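Local coordinates for CBS domain-containing protein (Listeria monocytogenes, PDB 6XNU) that binds the second messenger c-di-AMP, probably through its CBS domains, and takes part in controlling (p)ppGpp and c-di-AMP homeostasis, at residues Leu148-Val151 against Asn152-Ile155. Residues are numbered along the deposited sequence; the frame is centred on the assembly and turned at random.
Sequences LKQV and NRYI
Gln-150 and Arg-153, with Val-151 and Ile-155, make a local contact between successive turns of an alpha-helix, the long C-terminal helix 145-161 that follows strand 138-143 in the CBS fold. Four i to i+4 backbone bonds hold the turns together; Asn-152 N to Leu-148 O, at 2.9 Å with an N-H...O angle of 169°, is the straightest.

On one side, Gln-150 and Arg-153 run side by side. The arginine leaves the backbone with CG anti to N (chi1 -177°) and then bends at chi3, which carries the guanidinium back over the preceding turn, one face above Gln-150 CA. Gln-150 CG runs alongside Arg-153 NH2 at 3.5 Å; the glutamine's apolar stem suits this place because it can lie beside the cation without competing for its N-H groups. The amide plane of Gln-150 and the guanidinium plane of Arg-153 stand 83° apart, nearly perpendicular, yet the two groups share a partner: Glu-26 OE1 takes a salt bridge from Arg-153 NH2 and a hydrogen bond from Gln-150 NE2, tying this helix to helix 26-29.

Elsewhere on the helix, branched aliphatics suit the subunit interface. Val-151 packs on Val-151 of the second subunit and Ile-155 on Val-120 of that subunit, while within the helix Val-151 CG1 meets Ile-155 CD1 at 4.0 Å.

Asn-152 offers a short amide able to bond close to the backbone. A water donates to Lys-149 O, the carbonyl that already accepts from Arg-153 N at 2.9 Å, and itself accepts from Asn-152 ND2, again at 2.9 Å.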
loop_
_atom_site.group_PDB
_atom_site.type_symbol
_atom_site.label_atom_id
_atom_site.label_comp_id
_atom_site.label_asym_id
_atom_site.label_seq_id
_atom_site.Cartn_x
_atom_site.Cartn_y
_atom_site.Cartn_z
ATOM N N LEU A 148 7.854 -3.494 13.344
ATOM C CA LEU A 148 7.071 -2.638 14.232
ATOM C C LEU A 148 6.655 -3.389 15.492
ATOM O O LEU A 148 6.637 -2.815 16.584
ATOM C CB LEU A 148 5.840 -2.094 13.502
ATOM C CG LEU A 148 6.005 -0.708 12.881
ATOM C CD1 LEU A 148 6.121 0.386 13.965
ATOM C CD2 LEU A 148 7.202 -0.667 11.962
ATOM N N LYS A 149 6.311 -4.676 15.360
ATOM C CA LYS A 149 5.990 -5.476 16.538
ATOM C C LYS A 149 7.183 -5.548 17.474
ATOM O O LYS A 149 7.035 -5.439 18.698
ATOM C CB LYS A 149 5.571 -6.888 16.129
ATOM C CG LYS A 149 4.132 -6.989 15.658
ATOM C CD LYS A 149 3.802 -8.404 15.191
ATOM C CE LYS A 149 3.796 -9.407 16.337
ATOM N NZ LYS A 149 3.611 -10.812 15.831
ATOM N N GLN A 150 8.377 -5.719 16.909
ATOM C CA GLN A 150 9.574 -5.788 17.740
ATOM C C GLN A 150 9.859 -4.451 18.420
ATOM O O GLN A 150 10.267 -4.421 19.591
ATOM C CB GLN A 150 10.756 -6.236 16.888
ATOM C CG GLN A 150 10.625 -7.685 16.450
ATOM C CD GLN A 150 11.701 -8.090 15.454
ATOM O OE1 GLN A 150 12.279 -7.240 14.767
ATOM N NE2 GLN A 150 11.972 -9.394 15.365
ATOM N N VAL A 151 9.671 -3.342 17.701
ATOM C CA VAL A 151 9.905 -2.026 18.298
ATOM C C VAL A 151 8.904 -1.765 19.418
ATOM O O VAL A 151 9.262 -1.277 20.503
ATOM C CB VAL A 151 9.838 -0.941 17.208
ATOM C CG1 VAL A 151 9.818 0.445 17.835
ATOM C CG2 VAL A 151 11.023 -1.072 16.271
ATOM N N ASN A 152 7.636 -2.082 19.162
ATOM C CA ASN A 152 6.576 -2.014 20.166
ATOM C C ASN A 152 6.957 -2.802 21.420
ATOM O O ASN A 152 6.879 -2.285 22.541
ATOM C CB ASN A 152 5.293 -2.552 19.509
ATOM C CG ASN A 152 4.053 -2.349 20.329
ATOM O OD1 ASN A 152 3.622 -1.215 20.585
ATOM N ND2 ASN A 152 3.435 -3.463 20.726
ATOM N N ARG A 153 7.418 -4.044 21.246
ATOM C CA ARG A 153 7.833 -4.853 22.391
ATOM C C ARG A 153 8.987 -4.196 23.133
ATOM O O ARG A 153 9.029 -4.195 24.374
ATOM C CB ARG A 153 8.235 -6.256 21.922
ATOM C CG ARG A 153 8.623 -7.194 23.044
ATOM C CD ARG A 153 8.864 -8.621 22.536
ATOM N NE ARG A 153 10.016 -8.715 21.641
ATOM C CZ ARG A 153 9.945 -9.009 20.340
ATOM N NH1 ARG A 153 8.771 -9.237 19.758
ATOM N NH2 ARG A 153 11.056 -9.073 19.614
ATOM N N TYR A 154 9.938 -3.634 22.393
ATOM C CA TYR A 154 11.095 -3.022 23.037
ATOM C C TYR A 154 10.690 -1.805 23.864
ATOM O O TYR A 154 11.171 -1.627 24.991
ATOM C CB TYR A 154 12.138 -2.638 21.990
ATOM C CG TYR A 154 13.392 -2.024 22.589
ATOM C CD1 TYR A 154 14.324 -2.815 23.245
ATOM C CD2 TYR A 154 13.650 -0.665 22.469
ATOM C CE1 TYR A 154 15.469 -2.265 23.795
ATOM C CE2 TYR A 154 14.800 -0.102 23.018
ATOM C CZ TYR A 154 15.705 -0.909 23.672
ATOM O OH TYR A 154 16.851 -0.358 24.217
ATOM N N ILE A 155 9.811 -0.961 23.317
ATOM C CA ILE A 155 9.325 0.209 24.052
ATOM C C ILE A 155 8.656 -0.220 25.350
ATOM O O ILE A 155 8.828 0.424 26.398
ATOM C CB ILE A 155 8.375 1.029 23.156
ATOM C CG1 ILE A 155 9.185 1.848 22.152
ATOM C CG2 ILE A 155 7.450 1.926 23.992
ATOM C CD1 ILE A 155 8.354 2.393 21.011
HETATM O O HOH W 1 4.632 -6.056 20.154
#